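Local atomic coordinates of peroxiredoxin HYR1 (Saccharomyces cerevisiae, PDB entry 3CMI), a protein that reduces hydroperoxides with thioredoxin as electron donor and, as a sensor of hydroperoxide stress, oxidises and so activates the transcription factor YAP1. Residues 16-21 with 100-105; 28-33 with 64-69; 116-121 with 144-149; 137-142 with 164-169. All coordinates share one frame; numbering follows the deposited sequence.

Interaction 1: 16-21 with 100-105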
loop_
_atom_site.group_PDB
_atom_site.type_symbol
_atom_site.label_atom_id
_atom_site.label_comp_id
_atom_site.label_asym_id
_atom_site.label_seq_id
_atom_site.Cartn_x
_atom_site.Cartn_y
_atom_site.Cartn_z
ATOM N N ALA A 16 -9.412 -8.836 3.347
ATOM C CA ALA A 16 -9.142 -8.874 4.778
ATOM C C ALA A 16 -7.823 -9.604 5.062
ATOM O O ALA A 16 -7.831 -10.774 5.472
ATOM C CB ALA A 16 -10.313 -9.527 5.537
ATOM N N PRO A 17 -6.683 -8.917 4.842
ATOM C CA PRO A 17 -5.383 -9.510 5.153
ATOM C C PRO A 17 -5.175 -9.652 6.658
ATOM O O PRO A 17 -5.801 -8.932 7.444
ATOM C CB PRO A 17 -4.396 -8.488 4.592
ATOM C CG PRO A 17 -5.131 -7.186 4.674
ATOM C CD PRO A 17 -6.541 -7.549 4.307
ATOM N N VAL A 18 -4.300 -10.569 7.048
ATOM C CA VAL A 18 -3.961 -10.759 8.456
ATOM C C VAL A 18 -3.041 -9.619 8.913
ATOM O O VAL A 18 -2.081 -9.287 8.221
ATOM C CB VAL A 18 -3.281 -12.130 8.684
ATOM C CG1 VAL A 18 -2.984 -12.342 10.144
ATOM C CG2 VAL A 18 -4.158 -13.270 8.156
ATOM N N ASP A 19 -3.329 -9.022 10.069
ATOM C CA ASP A 19 -2.484 -7.932 10.566
ATOM C C ASP A 19 -1.258 -8.452 11.324
ATOM O O ASP A 19 -1.047 -9.667 11.418
ATOM C CB ASP A 19 -3.289 -6.881 11.368
ATOM C CG ASP A 19 -3.645 -7.332 12.794
ATOM O OD1 ASP A 19 -4.337 -6.557 13.490
ATOM O OD2 ASP A 19 -3.249 -8.436 13.231
ATOM N N LYS A 20 -0.458 -7.522 11.844
ATOM C CA LYS A 20 0.776 -7.825 12.577
ATOM C C LYS A 20 0.546 -8.713 13.808
ATOM O O LYS A 20 1.391 -9.552 14.135
ATOM C CB LYS A 20 1.454 -6.513 12.991
ATOM C CG LYS A 20 2.930 -6.623 13.364
ATOM C CD LYS A 20 3.458 -5.317 13.963
ATOM C CE LYS A 20 3.023 -5.145 15.414
ATOM N NZ LYS A 20 3.699 -3.996 16.088
ATOM N N LYS A 21 -0.591 -8.529 14.482
ATOM C CA LYS A 21 -0.954 -9.344 15.653
ATOM C C LYS A 21 -1.623 -10.674 15.255
ATOM O O LYS A 21 -2.076 -11.440 16.116
ATOM C CB LYS A 21 -1.874 -8.561 16.605
ATOM C CG LYS A 21 -1.388 -7.162 17.029
ATOM C CD LYS A 21 -0.362 -7.215 18.161
ATOM C CE LYS A 21 -0.185 -5.853 18.836
ATOM N NZ LYS A 21 -0.937 -5.739 20.141
ATOM N N ILE A 100 0.599 -1.895 10.069
ATOM C CA ILE A 100 1.533 -2.876 9.521
ATOM C C ILE A 100 0.884 -4.255 9.612
ATOM O O ILE A 100 0.282 -4.605 10.626
ATOM C CB ILE A 100 2.900 -2.848 10.271
ATOM C CG1 ILE A 100 3.586 -1.477 10.125
ATOM C CG2 ILE A 100 3.818 -3.997 9.832
ATOM C CD1 ILE A 100 4.073 -1.123 8.712
ATOM N N MET A 101 0.996 -5.032 8.541
ATOM C CA MET A 101 0.324 -6.324 8.454
ATOM C C MET A 101 1.303 -7.463 8.716
ATOM O O MET A 101 2.501 -7.228 8.864
ATOM C CB MET A 101 -0.319 -6.487 7.071
ATOM C CG MET A 101 -1.271 -5.362 6.662
ATOM S SD MET A 101 -2.859 -5.390 7.525
ATOM C CE MET A 101 -2.599 -4.115 8.753
ATOM N N LYS A 102 0.778 -8.690 8.789
ATOM C CA LYS A 102 1.597 -9.902 8.806
ATOM C C LYS A 102 2.419 -10.008 7.510
ATOM O O LYS A 102 1.958 -9.596 6.435
ATOM C CB LYS A 102 0.699 -11.142 8.966
ATOM C CG LYS A 102 1.432 -12.470 9.160
ATOM C CD LYS A 102 0.454 -13.651 9.189
ATOM C CE LYS A 102 1.178 -14.999 9.150
ATOM N NZ LYS A 102 0.260 -16.131 8.794
ATOM N N LYS A 103 3.630 -10.558 7.625
ATOM C CA LYS A 103 4.505 -10.792 6.472
ATOM C C LYS A 103 3.817 -11.663 5.416
ATOM O O LYS A 103 3.172 -12.659 5.741
ATOM C CB LYS A 103 5.830 -11.430 6.915
ATOM C CG LYS A 103 6.865 -11.591 5.790
ATOM C CD LYS A 103 8.088 -12.396 6.238
ATOM C CE LYS A 103 7.850 -13.907 6.199
ATOM N NZ LYS A 103 7.768 -14.446 4.807
ATOM N N ILE A 104 3.944 -11.254 4.155
ATOM C CA ILE A 104 3.336 -11.964 3.030
ATOM C C ILE A 104 4.330 -12.133 1.893
ATOM O O ILE A 104 5.406 -11.524 1.898
ATOM C CB ILE A 104 2.103 -11.200 2.450
ATOM C CG1 ILE A 104 2.497 -9.778 2.017
ATOM C CG2 ILE A 104 0.932 -11.209 3.429
ATOM C CD1 ILE A 104 1.661 -9.204 0.880
ATOM N N ASP A 105 3.958 -12.964 0.922
ATOM C CA ASP A 105 4.548 -12.912 -0.410
ATOM C C ASP A 105 3.685 -11.991 -1.263
ATOM O O ASP A 105 2.451 -12.093 -1.256
ATOM C CB ASP A 105 4.599 -14.300 -1.054
ATOM C CG ASP A 105 5.634 -15.215 -0.417
ATOM O OD1 ASP A 105 5.668 -16.405 -0.798
ATOM O OD2 ASP A 105 6.410 -14.759 0.453
HETATM O O HOH W 1 -0.943 -9.654 5.781
#
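Lys-102 N donates to Val-18 O over 3.0 Å, and Lys-20 N returns a bond to Ile-100 O at 3.2 Å, so that Asp-19 and Met-101 form a single beta bridge between two loops. The second bond is the more bent, with an N-H...O angle of 135°. Val-18 O also accepts from a water at 2.7 Å, and that same water donates to Lys-102 O, doubling the link on this side.

Val-18 and Lys-102 lie side by side, pointing the same way, with Val-18 CG1 3.8 Å from Lys-102 CD. Val-18 CG1 and Lys-102 CG are each anti to the backbone N (chi1 -178° and -173°), the lysine chain then running straight on to CD. Met-101 folds over the bridge instead: the bend at chi2 brings SD to 4.1 Å from Pro-17 CG, and that at chi3 turns CE to 3.9 Å from Asp-19 CB.

Further out, Asp-19 OD2 takes a hydrogen bond from Gln-23 N, and Met-101 reaches Ile-68 and Phe-70 of strand 65-72, with Phe-25 beside it. Polar backbone bonds and an apolar thioether thus share the work of tying the two loops together, the sulfur turned into the protein and the ammonium groups reaching outward.

Interaction 2: 28-33 with 64-69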
loop_
_atom_site.group_PDB
_atom_site.type_symbol
_atom_site.label_atom_id
_atom_site.label_comp_id
_atom_site.label_asym_id
_atom_site.label_seq_id
_atom_site.Cartn_x
_atom_site.Cartn_y
_atom_site.Cartn_z
ATOM N N ASP A 28 -12.970 -3.002 4.661
ATOM C CA ASP A 28 -14.218 -2.240 4.674
ATOM C C ASP A 28 -14.132 -1.029 5.613
ATOM O O ASP A 28 -14.849 -0.044 5.426
ATOM C CB ASP A 28 -15.432 -3.127 4.991
ATOM C CG ASP A 28 -15.434 -3.641 6.417
ATOM O OD1 ASP A 28 -16.533 -3.902 6.945
ATOM O OD2 ASP A 28 -14.346 -3.790 7.012
ATOM N N GLN A 29 -13.236 -1.100 6.600
ATOM C CA GLN A 29 -12.966 0.033 7.497
ATOM C C GLN A 29 -12.287 1.186 6.749
ATOM O O GLN A 29 -12.189 2.303 7.266
ATOM C CB GLN A 29 -12.100 -0.407 8.686
ATOM C CG GLN A 29 -10.626 -0.671 8.344
ATOM C CD GLN A 29 -9.866 -1.347 9.476
ATOM O OE1 GLN A 29 -9.582 -2.551 9.424
ATOM N NE2 GLN A 29 -9.542 -0.577 10.510
ATOM N N LEU A 30 -11.831 0.900 5.532
ATOM C CA LEU A 30 -11.102 1.860 4.704
ATOM C C LEU A 30 -12.013 2.686 3.791
ATOM O O LEU A 30 -11.528 3.526 3.030
ATOM C CB LEU A 30 -10.051 1.124 3.863
ATOM C CG LEU A 30 -8.605 0.951 4.353
ATOM C CD1 LEU A 30 -8.465 0.802 5.872
ATOM C CD2 LEU A 30 -7.930 -0.198 3.622
ATOM N N LYS A 31 -13.323 2.443 3.874
ATOM C CA LYS A 31 -14.313 3.132 3.043
ATOM C C LYS A 31 -14.310 4.635 3.309
ATOM O O LYS A 31 -14.373 5.069 4.461
ATOM C CB LYS A 31 -15.716 2.559 3.278
ATOM C CG LYS A 31 -15.943 1.174 2.683
ATOM C CD LYS A 31 -17.288 0.597 3.093
ATOM C CE LYS A 31 -17.469 -0.814 2.546
ATOM N NZ LYS A 31 -18.679 -1.488 3.111
ATOM N N GLY A 32 -14.229 5.415 2.235
ATOM C CA GLY A 32 -14.193 6.871 2.331
ATOM C C GLY A 32 -12.809 7.421 2.625
ATOM O O GLY A 32 -12.649 8.620 2.847
ATOM N N LYS A 33 -11.812 6.538 2.626
ATOM C CA LYS A 33 -10.424 6.915 2.880
ATOM C C LYS A 33 -9.574 6.748 1.636
ATOM O O LYS A 33 -9.762 5.801 0.869
ATOM C CB LYS A 33 -9.822 6.073 4.016
ATOM C CG LYS A 33 -10.064 6.605 5.429
ATOM C CD LYS A 33 -11.487 6.366 5.893
ATOM C CE LYS A 33 -11.689 6.787 7.352
ATOM N NZ LYS A 33 -11.125 5.764 8.281
ATOM N N GLY A 64 -8.458 11.893 6.253
ATOM C CA GLY A 64 -9.056 10.647 5.769
ATOM C C GLY A 64 -8.095 9.900 4.859
ATOM O O GLY A 64 -8.418 9.586 3.713
ATOM N N PHE A 65 -6.902 9.637 5.383
ATOM C CA PHE A 65 -5.825 8.996 4.641
ATOM C C PHE A 65 -5.137 7.998 5.547
ATOM O O PHE A 65 -4.975 8.243 6.744
ATOM C CB PHE A 65 -4.802 10.032 4.164
ATOM C CG PHE A 65 -3.554 9.427 3.556
ATOM C CD1 PHE A 65 -3.552 8.967 2.239
ATOM C CD2 PHE A 65 -2.381 9.314 4.309
ATOM C CE1 PHE A 65 -2.401 8.410 1.674
ATOM C CE2 PHE A 65 -1.230 8.758 3.761
ATOM C CZ PHE A 65 -1.238 8.305 2.441
ATOM N N THR A 66 -4.728 6.873 4.974
ATOM C CA THR A 66 -3.944 5.904 5.722
ATOM C C THR A 66 -2.946 5.182 4.829
ATOM O O THR A 66 -3.028 5.270 3.602
ATOM C CB THR A 66 -4.840 4.901 6.492
ATOM O OG1 THR A 66 -4.059 4.256 7.502
ATOM C CG2 THR A 66 -5.455 3.857 5.548
ATOM N N ILE A 67 -1.993 4.497 5.462
ATOM C CA ILE A 67 -1.017 3.661 4.770
ATOM C C ILE A 67 -1.071 2.250 5.340
ATOM O O ILE A 67 -0.988 2.066 6.556
ATOM C CB ILE A 67 0.427 4.203 4.908
ATOM C CG1 ILE A 67 0.512 5.654 4.405
ATOM C CG2 ILE A 67 1.414 3.319 4.127
ATOM C CD1 ILE A 67 1.822 6.333 4.710
ATOM N N ILE A 68 -1.225 1.263 4.463
ATOM C CA ILE A 68 -1.158 -0.132 4.891
ATOM C C ILE A 68 0.180 -0.695 4.413
ATOM O O ILE A 68 0.442 -0.759 3.207
ATOM C CB ILE A 68 -2.360 -0.980 4.359
ATOM C CG1 ILE A 68 -3.698 -0.231 4.523
ATOM C CG2 ILE A 68 -2.398 -2.362 5.034
ATOM C CD1 ILE A 68 -4.075 0.157 5.978
ATOM N N GLY A 69 1.041 -1.050 5.365
ATOM C CA GLY A 69 2.367 -1.581 5.047
ATOM C C GLY A 69 2.400 -3.096 5.100
ATOM O O GLY A 69 2.021 -3.688 6.104
#
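A type II turn from Leu-30 to Lys-33, closed by Lys-33 N to Leu-30 O at 3.1 Å, sets Lys-33 beside Gly-64, where Lys-33 CA makes a CA-H...O contact of 3.4 Å with Gly-64 O. The angle at the hydrogen is 131°, and no conventional hydrogen bond spans the two segments. Gly-32 occupies the turn with positive phi (83°), while Gly-64, with no side chain, lets its backbone lie close to Lys-33.

The side chain of Lys-33 first follows the other backbone: with CG anti to the carbonyl carbon (chi1 -86°), CG of Lys-33 sits 3.8 Å from Gly-64 O before the chain bends away.

Leu-30 reaches the strand with both of its methyl branches. CD1 comes to 4.3 Å from Thr-66 CG2, and CD2 lies equally far from Ile-68 CG1. Thr-66 and Ile-68 both point their side chains at the turn, being alternate residues on one face of strand 65-72. Phe-65 points the other way, to Leu-56 and Ile-163.

Backbone bonds from Gly-64 and Thr-66 to Val-34 show that the parallel pairing with strand 34-41 starts just here. Across the contact itself, the hold is therefore apolar and weakly polar, a leucine laid over the sheet where the turn leads into the inner strand 34-41.

Interaction 3: 116-121 with 144-149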
loop_
_atom_site.group_PDB
_atom_site.type_symbol
_atom_site.label_atom_id
_atom_site.label_comp_id
_atom_site.label_asym_id
_atom_site.label_seq_id
_atom_site.Cartn_x
_atom_site.Cartn_y
_atom_site.Cartn_z
ATOM N N LYS A 116 -2.851 -9.850 -5.435
ATOM C CA LYS A 116 -3.545 -10.368 -6.611
ATOM C C LYS A 116 -4.514 -9.305 -7.142
ATOM O O LYS A 116 -4.492 -8.976 -8.329
ATOM C CB LYS A 116 -4.291 -11.667 -6.285
ATOM C CG LYS A 116 -4.802 -12.410 -7.512
ATOM C CD LYS A 116 -5.607 -13.643 -7.126
ATOM C CE LYS A 116 -6.128 -14.377 -8.352
ATOM N NZ LYS A 116 -6.816 -15.662 -7.988
ATOM N N PHE A 117 -5.341 -8.759 -6.249
ATOM C CA PHE A 117 -6.310 -7.729 -6.622
ATOM C C PHE A 117 -5.656 -6.457 -7.160
ATOM O O PHE A 117 -6.079 -5.933 -8.192
ATOM C CB PHE A 117 -7.247 -7.380 -5.457
ATOM C CG PHE A 117 -8.047 -6.127 -5.690
ATOM C CD1 PHE A 117 -9.152 -6.137 -6.544
ATOM C CD2 PHE A 117 -7.676 -4.930 -5.089
ATOM C CE1 PHE A 117 -9.885 -4.975 -6.776
ATOM C CE2 PHE A 117 -8.399 -3.760 -5.318
ATOM C CZ PHE A 117 -9.508 -3.785 -6.158
ATOM N N LEU A 118 -4.641 -5.958 -6.455
ATOM C CA LEU A 118 -3.973 -4.721 -6.856
ATOM C C LEU A 118 -3.386 -4.824 -8.257
ATOM O O LEU A 118 -3.622 -3.951 -9.093
ATOM C CB LEU A 118 -2.915 -4.293 -5.831
ATOM C CG LEU A 118 -3.454 -3.784 -4.480
ATOM C CD1 LEU A 118 -2.317 -3.535 -3.485
ATOM C CD2 LEU A 118 -4.318 -2.530 -4.640
ATOM N N LYS A 119 -2.661 -5.906 -8.527
ATOM C CA LYS A 119 -2.040 -6.114 -9.842
ATOM C C LYS A 119 -3.047 -6.264 -10.984
ATOM O O LYS A 119 -2.747 -5.899 -12.124
ATOM C CB LYS A 119 -1.066 -7.292 -9.797
ATOM C CG LYS A 119 0.309 -6.895 -9.278
ATOM C CD LYS A 119 0.848 -7.869 -8.239
ATOM C CE LYS A 119 1.424 -9.103 -8.864
ATOM N NZ LYS A 119 2.083 -9.996 -7.864
ATOM N N SER A 120 -4.238 -6.784 -10.679
ATOM C CA SER A 120 -5.312 -6.912 -11.673
ATOM C C SER A 120 -5.871 -5.551 -12.091
ATOM O O SER A 120 -6.425 -5.412 -13.186
ATOM C CB SER A 120 -6.445 -7.794 -11.151
ATOM O OG SER A 120 -7.259 -7.088 -10.225
ATOM N N GLN A 121 -5.729 -4.559 -11.211
ATOM C CA GLN A 121 -6.202 -3.201 -11.484
ATOM C C GLN A 121 -5.132 -2.340 -12.144
ATOM O O GLN A 121 -5.442 -1.496 -12.996
ATOM C CB GLN A 121 -6.686 -2.517 -10.196
ATOM C CG GLN A 121 -7.793 -3.257 -9.444
ATOM C CD GLN A 121 -9.001 -3.541 -10.311
ATOM O OE1 GLN A 121 -9.288 -4.694 -10.628
ATOM N NE2 GLN A 121 -9.701 -2.494 -10.721
ATOM N N GLY A 144 -12.719 3.209 -3.418
ATOM C CA GLY A 144 -12.065 1.900 -3.414
ATOM C C GLY A 144 -11.428 1.486 -4.727
ATOM O O GLY A 144 -10.998 0.345 -4.875
ATOM N N LYS A 145 -11.367 2.415 -5.676
ATOM C CA LYS A 145 -10.792 2.157 -6.992
ATOM C C LYS A 145 -9.309 2.521 -7.028
ATOM O O LYS A 145 -8.915 3.615 -6.617
ATOM C CB LYS A 145 -11.564 2.928 -8.072
ATOM C CG LYS A 145 -13.019 2.495 -8.218
ATOM C CD LYS A 145 -13.740 3.296 -9.290
ATOM C CE LYS A 145 -15.241 2.995 -9.308
ATOM N NZ LYS A 145 -15.571 1.669 -9.922
ATOM N N VAL A 146 -8.488 1.598 -7.518
ATOM C CA VAL A 146 -7.050 1.830 -7.607
ATOM C C VAL A 146 -6.768 2.935 -8.630
ATOM O O VAL A 146 -7.149 2.832 -9.800
ATOM C CB VAL A 146 -6.269 0.539 -7.949
ATOM C CG1 VAL A 146 -4.769 0.789 -7.869
ATOM C CG2 VAL A 146 -6.672 -0.609 -7.009
ATOM N N TYR A 147 -6.120 3.999 -8.161
ATOM C CA TYR A 147 -5.839 5.175 -8.981
ATOM C C TYR A 147 -4.571 5.000 -9.813
ATOM O O TYR A 147 -4.562 5.303 -11.010
ATOM C CB TYR A 147 -5.730 6.429 -8.103
ATOM C CG TYR A 147 -5.441 7.696 -8.881
ATOM C CD1 TYR A 147 -4.155 8.240 -8.912
ATOM C CD2 TYR A 147 -6.450 8.347 -9.595
ATOM C CE1 TYR A 147 -3.883 9.401 -9.632
ATOM C CE2 TYR A 147 -6.187 9.515 -10.317
ATOM C CZ TYR A 147 -4.899 10.033 -10.329
ATOM O OH TYR A 147 -4.627 11.185 -11.036
ATOM N N GLU A 148 -3.505 4.524 -9.170
ATOM C CA GLU A 148 -2.206 4.378 -9.824
ATOM C C GLU A 148 -1.220 3.547 -9.007
ATOM O O GLU A 148 -1.287 3.494 -7.773
ATOM C CB GLU A 148 -1.602 5.760 -10.138
ATOM C CG GLU A 148 -0.376 5.760 -11.064
ATOM C CD GLU A 148 -0.604 5.015 -12.373
ATOM O OE1 GLU A 148 -0.887 5.689 -13.379
ATOM O OE2 GLU A 148 -0.513 3.761 -12.395
ATOM N N ARG A 149 -0.311 2.899 -9.731
ATOM C CA ARG A 149 0.796 2.137 -9.176
ATOM C C ARG A 149 2.105 2.899 -9.423
ATOM O O ARG A 149 2.353 3.388 -10.531
ATOM C CB ARG A 149 0.827 0.767 -9.847
ATOM C CG ARG A 149 1.918 -0.186 -9.404
ATOM C CD ARG A 149 1.853 -1.428 -10.287
ATOM N NE ARG A 149 2.881 -2.410 -9.976
ATOM C CZ ARG A 149 2.833 -3.686 -10.348
ATOM N NH1 ARG A 149 1.793 -4.150 -11.027
ATOM N NH2 ARG A 149 3.826 -4.504 -10.030
#
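Apolar packing centres on Val-146 CG2, a single methyl that meets three residues of the helix. It lies 3.7 Å from Gln-121 CB, 3.9 Å from Leu-118 CD2 and 4.0 Å from Phe-117 CE2, approaching that ring obliquely. The valine and leucine side chains cross at about a right angle. Within the helix, chi1 of Gln-121 (-57°, CG anti to the carbonyl carbon) puts CG 3.7 Å above one face of the Phe-117 ring, offset toward its rim.

A second kind of contact brings a methylene of Lys-119 obliquely against the guanidinium of Arg-149: Lys-119 CG comes to 3.6 Å from Arg-149 NH1. Arg-149 gets there fully stretched, CG anti to the backbone N at chi1 180°. Their charges have other partners: Lys-119 NZ in a salt bridge with Glu-111, Arg-149 NH2 in one with Glu-136 and also bonded to Arg-129 O, and NH1 hydrogen-bonded to Lys-122 O.

Tyr-147 and Glu-148 form a classic beta bulge opposite Leu-139.

The helix axis runs 84° to the edge strand, 9.4 Å away at closest approach. Contact of one valine methyl with three helix residues carries most of the join, and the nearby acidic partners probably temper the repulsion between lysine and arginine.

Interaction 4: 137-142 with 164-169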
loop_
_atom_site.group_PDB
_atom_site.type_symbol
_atom_site.label_atom_id
_atom_site.label_comp_id
_atom_site.label_asym_id
_atom_site.label_seq_id
_atom_site.Cartn_x
_atom_site.Cartn_y
_atom_site.Cartn_z
ATOM N N LYS A 137 4.305 1.054 -4.510
ATOM C CA LYS A 137 3.166 1.762 -3.916
ATOM C C LYS A 137 1.938 1.787 -4.827
ATOM O O LYS A 137 2.048 2.022 -6.042
ATOM C CB LYS A 137 3.561 3.206 -3.585
ATOM C CG LYS A 137 4.795 3.355 -2.693
ATOM C CD LYS A 137 5.534 4.636 -3.009
ATOM C CE LYS A 137 6.869 4.712 -2.278
ATOM N NZ LYS A 137 8.005 4.194 -3.089
ATOM N N PHE A 138 0.776 1.544 -4.229
ATOM C CA PHE A 138 -0.508 1.641 -4.916
ATOM C C PHE A 138 -1.368 2.653 -4.175
ATOM O O PHE A 138 -1.520 2.571 -2.956
ATOM C CB PHE A 138 -1.248 0.299 -4.912
ATOM C CG PHE A 138 -0.568 -0.798 -5.689
ATOM C CD1 PHE A 138 0.491 -1.519 -5.135
ATOM C CD2 PHE A 138 -1.036 -1.163 -6.948
ATOM C CE1 PHE A 138 1.097 -2.559 -5.844
ATOM C CE2 PHE A 138 -0.441 -2.202 -7.656
ATOM C CZ PHE A 138 0.633 -2.896 -7.108
ATOM N N LEU A 139 -1.934 3.600 -4.914
ATOM C CA LEU A 139 -2.815 4.599 -4.330
ATOM C C LEU A 139 -4.262 4.239 -4.656
ATOM O O LEU A 139 -4.603 4.000 -5.820
ATOM C CB LEU A 139 -2.445 5.984 -4.868
ATOM C CG LEU A 139 -2.698 7.269 -4.080
ATOM C CD1 LEU A 139 -2.294 7.179 -2.605
ATOM C CD2 LEU A 139 -1.970 8.414 -4.770
ATOM N N VAL A 140 -5.102 4.190 -3.623
ATOM C CA VAL A 140 -6.502 3.787 -3.752
ATOM C C VAL A 140 -7.487 4.931 -3.451
ATOM O O VAL A 140 -7.313 5.696 -2.499
ATOM C CB VAL A 140 -6.812 2.538 -2.868
ATOM C CG1 VAL A 140 -8.269 2.114 -2.990
ATOM C CG2 VAL A 140 -5.892 1.373 -3.244
ATOM N N ASP A 141 -8.511 5.011 -4.300
ATOM C CA ASP A 141 -9.668 5.925 -4.234
ATOM C C ASP A 141 -10.381 5.948 -2.877
ATOM O O ASP A 141 -10.236 5.023 -2.071
ATOM C CB ASP A 141 -10.692 5.399 -5.255
ATOM C CG ASP A 141 -11.410 6.483 -6.002
ATOM O OD1 ASP A 141 -12.197 7.221 -5.378
ATOM O OD2 ASP A 141 -11.221 6.566 -7.232
ATOM N N LYS A 142 -11.174 6.998 -2.650
ATOM C CA LYS A 142 -12.144 7.027 -1.548
ATOM C C LYS A 142 -13.336 6.092 -1.806
ATOM O O LYS A 142 -14.072 5.739 -0.878
ATOM C CB LYS A 142 -12.649 8.448 -1.296
ATOM C CG LYS A 142 -11.709 9.304 -0.468
ATOM C CD LYS A 142 -12.326 10.655 -0.144
ATOM C CE LYS A 142 -11.476 11.425 0.861
ATOM N NZ LYS A 142 -11.466 10.807 2.227
ATOM N N GLU A 164 -3.617 14.726 -2.345
ATOM C CA GLU A 164 -4.474 15.876 -2.057
ATOM C C GLU A 164 -5.684 15.964 -2.987
ATOM O O GLU A 164 -6.780 16.273 -2.524
ATOM C CB GLU A 164 -3.673 17.190 -2.038
ATOM C CG GLU A 164 -2.839 17.327 -0.767
ATOM C CD GLU A 164 -2.235 18.700 -0.550
ATOM O OE1 GLU A 164 -2.730 19.699 -1.122
ATOM O OE2 GLU A 164 -1.257 18.779 0.224
ATOM N N GLU A 165 -5.499 15.679 -4.277
ATOM C CA GLU A 165 -6.632 15.720 -5.215
ATOM C C GLU A 165 -7.636 14.585 -5.009
ATOM O O GLU A 165 -8.828 14.753 -5.264
ATOM C CB GLU A 165 -6.191 15.866 -6.687
ATOM C CG GLU A 165 -5.405 14.718 -7.297
ATOM C CD GLU A 165 -4.810 15.066 -8.672
ATOM O OE1 GLU A 165 -5.316 15.989 -9.346
ATOM O OE2 GLU A 165 -3.833 14.406 -9.088
ATOM N N LEU A 166 -7.151 13.440 -4.534
ATOM C CA LEU A 166 -8.027 12.321 -4.171
ATOM C C LEU A 166 -8.790 12.596 -2.877
ATOM O O LEU A 166 -9.930 12.163 -2.717
ATOM C CB LEU A 166 -7.236 11.017 -4.037
ATOM C CG LEU A 166 -6.561 10.418 -5.272
ATOM C CD1 LEU A 166 -5.847 9.139 -4.878
ATOM C CD2 LEU A 166 -7.562 10.152 -6.391
ATOM N N LEU A 167 -8.157 13.314 -1.955
ATOM C CA LEU A 167 -8.797 13.648 -0.685
ATOM C C LEU A 167 -9.969 14.609 -0.887
ATOM O O LEU A 167 -10.934 14.590 -0.118
ATOM C CB LEU A 167 -7.779 14.227 0.304
ATOM C CG LEU A 167 -6.758 13.289 0.959
ATOM C CD1 LEU A 167 -5.613 14.095 1.541
ATOM C CD2 LEU A 167 -7.388 12.419 2.040
ATOM N N LYS A 168 -9.878 15.430 -1.935
ATOM C CA LYS A 168 -10.889 16.437 -2.261
ATOM C C LYS A 168 -12.055 15.901 -3.112
ATOM O O LYS A 168 -12.986 16.646 -3.426
ATOM C CB LYS A 168 -10.229 17.635 -2.961
ATOM C CG LYS A 168 -9.214 18.394 -2.108
ATOM C CD LYS A 168 -8.561 19.529 -2.889
ATOM C CE LYS A 168 -7.330 20.060 -2.166
ATOM N NZ LYS A 168 -6.771 21.296 -2.794
ATOM N N GLU A 169 -12.002 14.616 -3.473
ATOM C CA GLU A 169 -13.037 13.953 -4.288
ATOM C C GLU A 169 -14.464 14.180 -3.804
ATOM O O GLU A 169 -14.750 14.031 -2.613
ATOM C CB GLU A 169 -12.825 12.445 -4.289
ATOM C CG GLU A 169 -11.743 11.907 -5.188
ATOM C CD GLU A 169 -11.645 10.401 -5.051
ATOM O OE1 GLU A 169 -12.528 9.705 -5.599
ATOM O OE2 GLU A 169 -10.709 9.915 -4.373
#
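The C-terminal helix 160-167 of this thioredoxin-like fold packs against strand 137-140 of the sheet, and the residues following the strand meet the end of the helix and Glu-169 beyond it. Inside, Leu-139 CG rests on Leu-166 CD1 at 3.7 Å, the two side chains crossing at a slant. Leu-166 turns CD1 to it with CG anti to the carbonyl carbon (chi1 -65°), and its neighbours Val-34 and Tyr-147 extend the apolar layer along the sheet.

Lys-142 stretches its methylenes along the end of the helix. Its CD lies 3.8 Å from Leu-166 O and its CE 3.4 Å from Leu-167 O, after which a bend at chi4 sends NZ to a hydrogen bond with Gly-32 O. The side chain of Glu-169 runs past it in the opposite direction: OE2 takes a weak bond from Lys-142 N, 3.4 Å long but nearly straight at 169°. Leu-166 O also comes to 2.9 Å from Glu-169 OE2, two acceptors with no hydrogen bond between them.

Glu-169 faces a like group too. Its OE1 is modelled 2.5 Å from Asp-141 OD1, and the two carboxylate planes are turned 75° against each other; Asp-141 OD1 has a further donor in Lys-143 N.

If that short distance is real, one of the two acids probably holds a proton and donates it to the other, as crowding of acid oxygens would raise a pKa, beside a leucine contact that is purely apolar.

In the fold
Interactions 2, 3 and 4 all reach one mixed sheet, ordered 65-72, 34-41, 137-140, 146-150; between them they reach both outer strands and the inner strand 137-140. Interaction 2 is nested inside the loop closed by interaction 1, and the two touch where Met-101 meets Ile-68 and Gly-69. Both close before interactions 3 and 4 open; these alternate along the chain and share neighbouring strands, centres about 12 Å apart. Interactions 2 and 4, centres about 10 Å apart, join through Lys-142 and Gly-32. The centres of interactions 1 and 4 lie about 22 Å apart, on opposite sides of the chain's centre. All four lie away from the redox-active Cys-44; interaction 1 joins two loops beside the thioredoxin-like sheet.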